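Local coordinates for protein small COPII coat GTPase SAR1 (Encephalitozoon cuniculi, PDB 6VS4) that belongs to the Arf-type small GTPases, bears the name of a COPII coat component, and holds guanosine-5'-diphosphate and a magnesium ion in this model, at residues A[23-28]-A[197-202]; A[113-118]-A[145-150]; A[138-143]-A[210-215]. All coordinates share one frame; numbering follows the deposited sequence.

Contact 1 of 3, residues A[23-28]-A[197-202]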
loop_
_atom_site.group_PDB
_atom_site.type_symbol
_atom_site.label_atom_id
_atom_site.label_comp_id
_atom_site.label_asym_id
_atom_site.label_seq_id
_atom_site.Cartn_x
_atom_site.Cartn_y
_atom_site.Cartn_z
ATOM N N PHE A 23 -3.493 -7.848 -3.879
ATOM C CA PHE A 23 -3.528 -7.166 -5.165
ATOM C C PHE A 23 -2.658 -7.890 -6.188
ATOM O O PHE A 23 -3.090 -8.155 -7.316
ATOM C CB PHE A 23 -3.048 -5.725 -4.948
ATOM C CG PHE A 23 -3.322 -4.790 -6.086
ATOM C CD1 PHE A 23 -3.892 -5.232 -7.267
ATOM C CD2 PHE A 23 -3.001 -3.445 -5.963
ATOM C CE1 PHE A 23 -4.141 -4.350 -8.305
ATOM C CE2 PHE A 23 -3.247 -2.558 -6.991
ATOM C CZ PHE A 23 -3.817 -3.013 -8.166
ATOM N N TYR A 24 -1.448 -8.269 -5.779
ATOM C CA TYR A 24 -0.538 -9.004 -6.645
ATOM C C TYR A 24 -1.184 -10.290 -7.139
ATOM O O TYR A 24 -1.113 -10.615 -8.330
ATOM C CB TYR A 24 0.746 -9.296 -5.865
ATOM C CG TYR A 24 1.951 -9.716 -6.672
ATOM C CD1 TYR A 24 2.901 -8.785 -7.073
ATOM C CD2 TYR A 24 2.174 -11.059 -6.984
ATOM C CE1 TYR A 24 4.017 -9.166 -7.794
ATOM C CE2 TYR A 24 3.282 -11.452 -7.705
ATOM C CZ TYR A 24 4.200 -10.506 -8.105
ATOM O OH TYR A 24 5.300 -10.907 -8.822
ATOM N N GLU A 25 -1.879 -11.001 -6.249
ATOM C CA GLU A 25 -2.538 -12.240 -6.648
ATOM C C GLU A 25 -3.712 -11.969 -7.575
ATOM O O GLU A 25 -3.974 -12.754 -8.495
ATOM C CB GLU A 25 -2.992 -13.018 -5.417
ATOM C CG GLU A 25 -1.847 -13.630 -4.626
ATOM C CD GLU A 25 -2.251 -14.032 -3.216
ATOM O OE1 GLU A 25 -3.453 -13.912 -2.886
ATOM O OE2 GLU A 25 -1.369 -14.492 -2.451
ATOM N N LYS A 26 -4.446 -10.879 -7.331
ATOM C CA LYS A 26 -5.605 -10.561 -8.160
ATOM C C LYS A 26 -5.200 -10.326 -9.608
ATOM O O LYS A 26 -5.887 -10.780 -10.530
ATOM C CB LYS A 26 -6.321 -9.327 -7.605
ATOM C CG LYS A 26 -7.592 -8.952 -8.361
ATOM C CD LYS A 26 -8.690 -9.977 -8.123
ATOM C CE LYS A 26 -10.019 -9.542 -8.718
ATOM N NZ LYS A 26 -10.094 -9.760 -10.185
ATOM N N VAL A 27 -4.059 -9.667 -9.825
ATOM C CA VAL A 27 -3.578 -9.426 -11.183
ATOM C C VAL A 27 -3.323 -10.744 -11.902
ATOM O O VAL A 27 -3.659 -10.900 -13.082
ATOM C CB VAL A 27 -2.318 -8.542 -11.154
ATOM C CG1 VAL A 27 -1.689 -8.478 -12.532
ATOM C CG2 VAL A 27 -2.674 -7.147 -10.684
ATOM N N PHE A 28 -2.746 -11.719 -11.199
ATOM C CA PHE A 28 -2.529 -13.027 -11.801
ATOM C C PHE A 28 -3.850 -13.679 -12.177
ATOM O O PHE A 28 -4.017 -14.160 -13.300
ATOM C CB PHE A 28 -1.734 -13.911 -10.839
ATOM C CG PHE A 28 -1.539 -15.323 -11.324
ATOM C CD1 PHE A 28 -0.624 -15.617 -12.323
ATOM C CD2 PHE A 28 -2.248 -16.366 -10.747
ATOM C CE1 PHE A 28 -0.438 -16.918 -12.752
ATOM C CE2 PHE A 28 -2.059 -17.675 -11.170
ATOM C CZ PHE A 28 -1.159 -17.951 -12.176
ATOM N N SER A 197 5.930 -15.372 -5.746
ATOM C CA SER A 197 6.411 -14.942 -7.053
ATOM C C SER A 197 5.808 -15.750 -8.192
ATOM O O SER A 197 5.875 -15.314 -9.348
ATOM C CB SER A 197 7.935 -15.036 -7.112
ATOM O OG SER A 197 8.377 -16.335 -6.753
ATOM N N ALA A 198 5.222 -16.912 -7.902
ATOM C CA ALA A 198 4.536 -17.667 -8.944
ATOM C C ALA A 198 3.320 -16.928 -9.498
ATOM O O ALA A 198 2.808 -17.314 -10.554
ATOM C CB ALA A 198 4.131 -19.042 -8.411
ATOM N N ASN A 199 2.846 -15.886 -8.813
ATOM C CA ASN A 199 1.756 -15.046 -9.299
ATOM C C ASN A 199 2.215 -13.990 -10.301
ATOM O O ASN A 199 1.378 -13.225 -10.795
ATOM C CB ASN A 199 1.046 -14.362 -8.126
ATOM C CG ASN A 199 0.270 -15.337 -7.262
ATOM O OD1 ASN A 199 -0.761 -15.864 -7.669
ATOM N ND2 ASN A 199 0.754 -15.561 -6.049
ATOM N N SER A 200 3.510 -13.907 -10.598
ATOM C CA SER A 200 4.003 -12.924 -11.554
ATOM C C SER A 200 3.535 -13.264 -12.961
ATOM O O SER A 200 3.776 -14.372 -13.454
ATOM C CB SER A 200 5.528 -12.867 -11.517
ATOM O OG SER A 200 6.024 -12.192 -12.664
ATOM N N ILE A 201 2.886 -12.300 -13.628
ATOM C CA ILE A 201 2.349 -12.571 -14.962
ATOM C C ILE A 201 3.425 -12.613 -16.035
ATOM O O ILE A 201 3.107 -12.847 -17.207
ATOM C CB ILE A 201 1.256 -11.557 -15.354
ATOM C CG1 ILE A 201 1.830 -10.156 -15.526
ATOM C CG2 ILE A 201 0.150 -11.541 -14.310
ATOM C CD1 ILE A 201 0.789 -9.178 -15.966
ATOM N N THR A 202 4.694 -12.440 -15.668
ATOM C CA THR A 202 5.812 -12.745 -16.550
ATOM C C THR A 202 6.666 -13.887 -16.012
ATOM O O THR A 202 7.722 -14.177 -16.583
ATOM C CB THR A 202 6.686 -11.510 -16.777
ATOM O OG1 THR A 202 7.218 -11.066 -15.526
ATOM C CG2 THR A 202 5.887 -10.390 -17.434
HETATM O O HOH W 1 -0.932 -17.539 -4.053
#
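Tyr24 and Phe28, one turn apart on helix 9-33, clasp Asn199 in a helix-to-loop packing contact that has no direct hydrogen bond across it. The loop runs from strand 186-190 to helix 204-223, and it enters the contact as a short 3-10 segment, 197-199. Both aromatic side chains leave the helix with CG anti to the backbone N (chi1 -164° for Tyr24), which sends the two rings out to the loop. The Tyr24 ring meets Asn199 with its edge: its CD2 lies 3.7 Å from Asn199 CB, and ring and amide planes stand nearly perpendicular. Further out, Tyr24 OH rests 3.3 Å from Ser200 CB, a van der Waals touch. Phe28 takes the other share of Asn199. Asn199 CA stands off-centre above its ring, 4.3 Å from the Phe28 centroid, as a CH-pi contact, while Asn199 OD1 approaches Phe28 CD2 to 3.5 Å. Glu25 joins through its aliphatic part, CG lying 3.5 Å from Asn199 ND2, and a water accepts from that ND2 and gives a weak bond to Glu25 OE2. One residue past Ser200, Ile201 CG2 meets Val27 CG1 at 4.0 Å, their side chains crossing at about a right angle. The loop holds its own bend through an ST turn, in which Ser200 OG accepts from Thr202 N at 3.3 Å. Asn199 ND2 is satisfied by Gly196 O and the water, and Asn199 O by Gln10 of the second subunit, whose NE2 also gives to Tyr24 O and whose OE1 takes Ile201 N. Direct contact between helix and loop is thus van der Waals and CH-pi, the rings against Asn199 CB and CA, while the polar link between them runs through that glutamine and a weak water bridge.

Contact 2 of 3, residues A[113-118]-A[145-150]. With GDP (guanosine-5'-diphosphate), chain D.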
loop_
_atom_site.group_PDB
_atom_site.type_symbol
_atom_site.label_atom_id
_atom_site.label_comp_id
_atom_site.label_asym_id
_atom_site.label_seq_id
_atom_site.Cartn_x
_atom_site.Cartn_y
_atom_site.Cartn_z
ATOM N N ILE A 113 1.392 -31.933 -14.224
ATOM C CA ILE A 113 2.175 -31.449 -13.091
ATOM C C ILE A 113 2.950 -32.604 -12.470
ATOM O O ILE A 113 2.382 -33.674 -12.211
ATOM C CB ILE A 113 1.271 -30.773 -12.050
ATOM C CG1 ILE A 113 0.461 -29.658 -12.719
ATOM C CG2 ILE A 113 2.105 -30.214 -10.924
ATOM C CD1 ILE A 113 -0.377 -28.829 -11.756
ATOM N N VAL A 114 4.238 -32.376 -12.199
ATOM C CA VAL A 114 5.122 -33.371 -11.601
ATOM C C VAL A 114 5.748 -32.793 -10.337
ATOM O O VAL A 114 6.222 -31.652 -10.333
ATOM C CB VAL A 114 6.225 -33.813 -12.588
ATOM C CG1 VAL A 114 7.204 -34.794 -11.919
ATOM C CG2 VAL A 114 5.621 -34.414 -13.838
ATOM N N ASP A 115 5.777 -33.596 -9.272
ATOM C CA ASP A 115 6.520 -33.263 -8.057
ATOM C C ASP A 115 7.964 -33.731 -8.244
ATOM O O ASP A 115 8.250 -34.930 -8.175
ATOM C CB ASP A 115 5.867 -33.922 -6.842
ATOM C CG ASP A 115 6.571 -33.591 -5.520
ATOM O OD1 ASP A 115 7.694 -33.040 -5.533
ATOM O OD2 ASP A 115 5.997 -33.905 -4.452
ATOM N N VAL A 116 8.880 -32.783 -8.457
ATOM C CA VAL A 116 10.270 -33.131 -8.722
ATOM C C VAL A 116 10.961 -33.681 -7.484
ATOM O O VAL A 116 12.021 -34.307 -7.596
ATOM C CB VAL A 116 11.045 -31.917 -9.268
ATOM C CG1 VAL A 116 10.337 -31.335 -10.475
ATOM C CG2 VAL A 116 11.216 -30.852 -8.182
ATOM N N HIS A 117 10.381 -33.484 -6.302
ATOM C CA HIS A 117 11.013 -33.966 -5.081
ATOM C C HIS A 117 10.711 -35.443 -4.835
ATOM O O HIS A 117 11.564 -36.179 -4.326
ATOM C CB HIS A 117 10.561 -33.116 -3.896
ATOM C CG HIS A 117 11.379 -33.325 -2.663
ATOM N ND1 HIS A 117 12.756 -33.312 -2.677
ATOM C CD2 HIS A 117 11.017 -33.559 -1.380
ATOM C CE1 HIS A 117 13.207 -33.524 -1.454
ATOM N NE2 HIS A 117 12.173 -33.677 -0.650
ATOM N N ASP A 118 9.497 -35.888 -5.175
ATOM C CA ASP A 118 9.069 -37.272 -4.948
ATOM C C ASP A 118 9.692 -38.195 -6.002
ATOM O O ASP A 118 9.030 -38.709 -6.907
ATOM C CB ASP A 118 7.548 -37.356 -4.958
ATOM C CG ASP A 118 7.017 -38.486 -4.096
ATOM O OD1 ASP A 118 5.980 -38.286 -3.428
ATOM O OD2 ASP A 118 7.661 -39.555 -4.043
ATOM N N MET A 145 7.127 -28.828 -13.940
ATOM C CA MET A 145 7.978 -29.464 -12.939
ATOM C C MET A 145 7.861 -28.616 -11.677
ATOM O O MET A 145 8.416 -27.517 -11.594
ATOM C CB MET A 145 9.415 -29.581 -13.438
ATOM C CG MET A 145 9.578 -30.474 -14.670
ATOM S SD MET A 145 9.433 -32.244 -14.329
ATOM C CE MET A 145 9.713 -32.947 -15.950
ATOM N N ASN A 146 7.099 -29.106 -10.708
ATOM C CA ASN A 146 6.696 -28.326 -9.548
ATOM C C ASN A 146 7.536 -28.692 -8.330
ATOM O O ASN A 146 8.216 -29.721 -8.302
ATOM C CB ASN A 146 5.207 -28.546 -9.251
ATOM C CG ASN A 146 4.657 -27.561 -8.234
ATOM O OD1 ASN A 146 5.071 -26.406 -8.188
ATOM N ND2 ASN A 146 3.718 -28.018 -7.410
ATOM N N LYS A 147 7.474 -27.823 -7.315
ATOM C CA LYS A 147 8.153 -27.999 -6.029
ATOM C C LYS A 147 9.674 -27.922 -6.157
ATOM O O LYS A 147 10.398 -28.556 -5.386
ATOM C CB LYS A 147 7.746 -29.312 -5.352
ATOM C CG LYS A 147 6.242 -29.510 -5.249
ATOM C CD LYS A 147 5.908 -30.444 -4.112
ATOM C CE LYS A 147 4.452 -30.827 -4.110
ATOM N NZ LYS A 147 4.218 -31.896 -3.115
ATOM N N ILE A 148 10.179 -27.116 -7.097
ATOM C CA ILE A 148 11.622 -26.995 -7.251
ATOM C C ILE A 148 12.267 -26.372 -6.025
ATOM O O ILE A 148 13.480 -26.520 -5.830
ATOM C CB ILE A 148 11.979 -26.193 -8.514
ATOM C CG1 ILE A 148 11.540 -24.730 -8.368
ATOM C CG2 ILE A 148 11.383 -26.861 -9.765
ATOM C CD1 ILE A 148 11.858 -23.882 -9.571
ATOM N N ASP A 149 11.489 -25.678 -5.185
ATOM C CA ASP A 149 12.029 -25.145 -3.936
ATOM C C ASP A 149 12.530 -26.256 -3.013
ATOM O O ASP A 149 13.442 -26.027 -2.210
ATOM C CB ASP A 149 10.975 -24.293 -3.213
ATOM C CG ASP A 149 9.704 -25.072 -2.896
ATOM O OD1 ASP A 149 9.078 -25.602 -3.835
ATOM O OD2 ASP A 149 9.333 -25.164 -1.708
ATOM N N LEU A 150 11.946 -27.456 -3.101
ATOM C CA LEU A 150 12.397 -28.560 -2.258
ATOM C C LEU A 150 13.779 -29.065 -2.657
ATOM O O LEU A 150 14.428 -29.752 -1.857
ATOM C CB LEU A 150 11.371 -29.693 -2.285
ATOM C CG LEU A 150 9.999 -29.291 -1.730
ATOM C CD1 LEU A 150 9.020 -30.458 -1.724
ATOM C CD2 LEU A 150 10.155 -28.722 -0.326
HETATM P PB GDP D . -2.973 -32.826 -5.699
HETATM O O1B GDP D . -3.148 -34.258 -5.161
HETATM O O2B GDP D . -4.282 -32.108 -5.850
HETATM O O3B GDP D . -2.147 -32.899 -6.986
HETATM O O3A GDP D . -2.050 -32.049 -4.667
HETATM P PA GDP D . -2.218 -30.716 -3.822
HETATM O O1A GDP D . -3.193 -31.027 -2.698
HETATM O O2A GDP D . -2.553 -29.566 -4.685
HETATM O "O5'" GDP D . -0.795 -30.510 -3.130
HETATM C "C5'" GDP D . -0.224 -31.419 -2.165
HETATM C "C4'" GDP D . 0.719 -30.663 -1.264
HETATM O "O4'" GDP D . 1.819 -30.141 -2.045
HETATM C "C3'" GDP D . 0.106 -29.474 -0.515
HETATM O "O3'" GDP D . 0.444 -29.494 0.867
HETATM C "C2'" GDP D . 0.709 -28.258 -1.225
HETATM O "O2'" GDP D . 0.865 -27.165 -0.331
HETATM C "C1'" GDP D . 2.069 -28.813 -1.634
HETATM N N9 GDP D . 2.711 -28.091 -2.743
HETATM C C8 GDP D . 2.179 -27.774 -3.967
HETATM N N7 GDP D . 3.012 -27.107 -4.733
HETATM C C5 GDP D . 4.156 -26.972 -3.963
HETATM C C6 GDP D . 5.402 -26.306 -4.222
HETATM O O6 GDP D . 5.742 -25.736 -5.256
HETATM N N1 GDP D . 6.268 -26.384 -3.150
HETATM C C2 GDP D . 6.009 -27.038 -1.975
HETATM N N2 GDP D . 6.970 -27.021 -1.050
HETATM N N3 GDP D . 4.865 -27.667 -1.723
HETATM C C4 GDP D . 3.987 -27.583 -2.741
#
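Lys147 and Asp115 form a salt bridge beside the bound guanosine-5'-diphosphate, at the end of two neighbouring parallel strands. Residues 146-149 read Asn-Lys-Ile-Asp, the NKxD motif by which small GTPases recognise guanine. Asp149 does this with both carboxylate oxygens: OD1 accepts from GDP N1 at 3.0 Å, OD2 from GDP N2 at 3.1 Å. The Lys147 chain, extended beyond CG, passes over one face of the guanine, CG above GDP C5 and C6, and ends with NZ 3.2 Å from the ribose atom GDP O4'. That same NZ bonds to Asn49 O and lies 3.0 Å from Asp115 OD2, which it meets from well above the carboxylate plane (61° out of it). Three acceptors therefore fix the ammonium group. Asn146 ND2 lies close to GDP N7, while its hydrogen bonds go to the protein: ND2 gives to Ala50 O and OD1 accepts from Ile193 N.

One shell out, Asp115 is itself held in place. Its OD1 accepts from His117 N at 2.8 Å, an Asx turn that bends the chain just after the strand and leaves OD2 to the lysine. Thr192 OG1 similarly reaches Asp149 OD1. These side chains stand on the parallel part of the mixed P-loop NTPase sheet, with helix 122-135 as the beta-alpha-beta crossover between strands 109-115 and 141-146. Asn146 N donates to Val114 O at 2.7 Å, and Val116 N to Asn146 O at 3.1 Å, nearly straight at 174°. On the face away from the nucleotide, Val114 and Met145 lie side by side, and from the loop just after the strand Val116 CG1 packs on Met145 CB. At the solvent-exposed end, Leu150 CB sits over one face of the His117 imidazole, 3.9 Å from its ring centroid.

Contact 3 of 3, residues A[138-143]-A[210-215]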
loop_
_atom_site.group_PDB
_atom_site.type_symbol
_atom_site.label_atom_id
_atom_site.label_comp_id
_atom_site.label_asym_id
_atom_site.label_seq_id
_atom_site.Cartn_x
_atom_site.Cartn_y
_atom_site.Cartn_z
ATOM N N ARG A 138 -3.499 -34.924 -29.933
ATOM C CA ARG A 138 -3.530 -33.682 -30.700
ATOM C C ARG A 138 -3.317 -32.441 -29.841
ATOM O O ARG A 138 -2.668 -31.494 -30.294
ATOM C CB ARG A 138 -4.864 -33.575 -31.462
ATOM N N ALA A 139 -3.842 -32.423 -28.616
ATOM C CA ALA A 139 -3.857 -31.209 -27.814
ATOM C C ALA A 139 -2.470 -30.874 -27.262
ATOM O O ALA A 139 -1.691 -31.765 -26.914
ATOM C CB ALA A 139 -4.842 -31.349 -26.657
ATOM N N PRO A 140 -2.151 -29.587 -27.142
ATOM C CA PRO A 140 -0.867 -29.199 -26.548
ATOM C C PRO A 140 -0.774 -29.612 -25.083
ATOM O O PRO A 140 -1.759 -29.617 -24.342
ATOM C CB PRO A 140 -0.857 -27.674 -26.696
ATOM C CG PRO A 140 -2.309 -27.292 -26.816
ATOM C CD PRO A 140 -2.952 -28.423 -27.556
ATOM N N VAL A 141 0.434 -29.972 -24.669
ATOM C CA VAL A 141 0.705 -30.404 -23.303
ATOM C C VAL A 141 1.770 -29.484 -22.727
ATOM O O VAL A 141 2.890 -29.421 -23.245
ATOM C CB VAL A 141 1.171 -31.871 -23.237
ATOM C CG1 VAL A 141 1.494 -32.256 -21.797
ATOM C CG2 VAL A 141 0.124 -32.809 -23.824
ATOM N N VAL A 142 1.427 -28.777 -21.662
ATOM C CA VAL A 142 2.404 -28.017 -20.897
ATOM C C VAL A 142 2.712 -28.797 -19.626
ATOM O O VAL A 142 1.800 -29.296 -18.953
ATOM C CB VAL A 142 1.913 -26.582 -20.608
ATOM C CG1 VAL A 142 0.717 -26.560 -19.679
ATOM C CG2 VAL A 142 3.040 -25.762 -20.033
ATOM N N VAL A 143 3.999 -28.968 -19.338
ATOM C CA VAL A 143 4.457 -29.738 -18.190
ATOM C C VAL A 143 5.025 -28.781 -17.151
ATOM O O VAL A 143 5.926 -27.985 -17.447
ATOM C CB VAL A 143 5.496 -30.793 -18.594
ATOM C CG1 VAL A 143 6.024 -31.495 -17.360
ATOM C CG2 VAL A 143 4.866 -31.789 -19.530
ATOM N N LYS A 210 0.453 -18.828 -21.069
ATOM C CA LYS A 210 0.474 -18.081 -22.326
ATOM C C LYS A 210 0.951 -18.961 -23.476
ATOM O O LYS A 210 0.421 -18.876 -24.590
ATOM C CB LYS A 210 1.338 -16.822 -22.195
ATOM N N TRP A 211 1.930 -19.834 -23.224
ATOM C CA TRP A 211 2.359 -20.768 -24.264
ATOM C C TRP A 211 1.239 -21.739 -24.619
ATOM O O TRP A 211 0.964 -21.977 -25.800
ATOM C CB TRP A 211 3.607 -21.530 -23.810
ATOM C CG TRP A 211 4.098 -22.546 -24.805
ATOM C CD1 TRP A 211 5.003 -22.339 -25.806
ATOM C CD2 TRP A 211 3.715 -23.926 -24.890
ATOM N NE1 TRP A 211 5.209 -23.503 -26.506
ATOM C CE2 TRP A 211 4.429 -24.492 -25.968
ATOM C CE3 TRP A 211 2.840 -24.739 -24.162
ATOM C CZ2 TRP A 211 4.294 -25.831 -26.337
ATOM C CZ3 TRP A 211 2.704 -26.067 -24.533
ATOM C CH2 TRP A 211 3.430 -26.599 -25.607
ATOM N N LEU A 212 0.551 -22.275 -23.610
ATOM C CA LEU A 212 -0.538 -23.207 -23.876
ATOM C C LEU A 212 -1.642 -22.540 -24.682
ATOM O O LEU A 212 -2.148 -23.119 -25.653
ATOM C CB LEU A 212 -1.090 -23.753 -22.560
ATOM C CG LEU A 212 -2.243 -24.751 -22.616
ATOM C CD1 LEU A 212 -1.775 -26.094 -23.168
ATOM C CD2 LEU A 212 -2.844 -24.920 -21.227
ATOM N N GLU A 213 -2.008 -21.306 -24.315
ATOM C CA GLU A 213 -3.053 -20.596 -25.048
ATOM C C GLU A 213 -2.646 -20.345 -26.492
ATOM O O GLU A 213 -3.449 -20.531 -27.415
ATOM C CB GLU A 213 -3.373 -19.269 -24.357
ATOM C CG GLU A 213 -4.797 -18.783 -24.590
ATOM C CD GLU A 213 -5.015 -18.216 -25.984
ATOM O OE1 GLU A 213 -6.157 -18.301 -26.491
ATOM O OE2 GLU A 213 -4.045 -17.698 -26.580
ATOM N N ALA A 214 -1.397 -19.930 -26.712
ATOM C CA ALA A 214 -0.940 -19.694 -28.077
ATOM C C ALA A 214 -0.984 -20.976 -28.899
ATOM O O ALA A 214 -1.318 -20.950 -30.090
ATOM C CB ALA A 214 0.471 -19.108 -28.060
ATOM N N MET A 215 -0.664 -22.112 -28.274
ATOM C CA MET A 215 -0.705 -23.387 -28.980
ATOM C C MET A 215 -2.137 -23.822 -29.264
ATOM O O MET A 215 -2.410 -24.412 -30.314
ATOM C CB MET A 215 0.042 -24.452 -28.180
ATOM C CG MET A 215 1.553 -24.264 -28.197
ATOM S SD MET A 215 2.182 -24.097 -29.881
ATOM C CE MET A 215 3.907 -23.731 -29.563
#
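Trp211 reaches from helix 204-223 onto strand 141-146, and its side chain can be followed outward atom by atom. CB already points at the strand, and with CG anti to the backbone N (chi1 178°) the indole is carried out to it. The six-membered ring does the touching. CE3 comes first, 4.1 Å from Val142 CB. Next is CZ3, the atom that comes nearest the strand, 3.6 Å from Val141 O and also within van der Waals range of Val142 CB. CH2, at the far corner, lies 3.7 Å from the same Val141 O. One face of the indole carries Met215 CG from the next turn of the helix, 3.6 Å above the ring plane and offset toward the rim.

Leu212, the next residue, closes the other part of the interface. Its branches divide the work: CD1 packs 3.9 Å from Pro140 CG, close to Pro140 O as well, while CD2 faces Val142 CG1 at 4.2 Å. Pro140 is also met by Met215, whose CB lies 3.7 Å from Pro140 CB before the rest of the methionine bends away. The proline ring thus lies against both Leu212 and Met215, and no hydrogen bond links the two segments.

Around this patch, Val111 of strand 109-115 touches both Val142 and Leu212, and Val185 packs on Pro140, Trp211 and Met215. The axes of strand 141-143 and helix 210-215 approach to 8.7 Å and run almost exactly antiparallel, at 170°. A C-terminal helix laid along the parallel strands in this way is the alpha/beta layering of the P-loop NTPase fold that small GTPases share.

Contacts 2 and 3 both use strand 141-146 and are buried: contact 3 covers its start with helix 204-223, whereas contact 2 pairs its end with strand 109-115 and opens onto the nucleotide. Contact 1 is more peripheral, partly buried, and the one of the three that other subunits reach. Their chemistry follows their place. Contact 3 has no hydrogen bond and rests on apolar side chains and backbone carbonyls, contact 2 combines backbone hydrogen bonds with a salt bridge that shares its lysine with GDP, and contact 1 packs aromatic rings round an asparagine. Along the chain, contact 2 is nested within the loop closed by contact 1, while contact 3 crosses both; the centres stand about 20 Å apart.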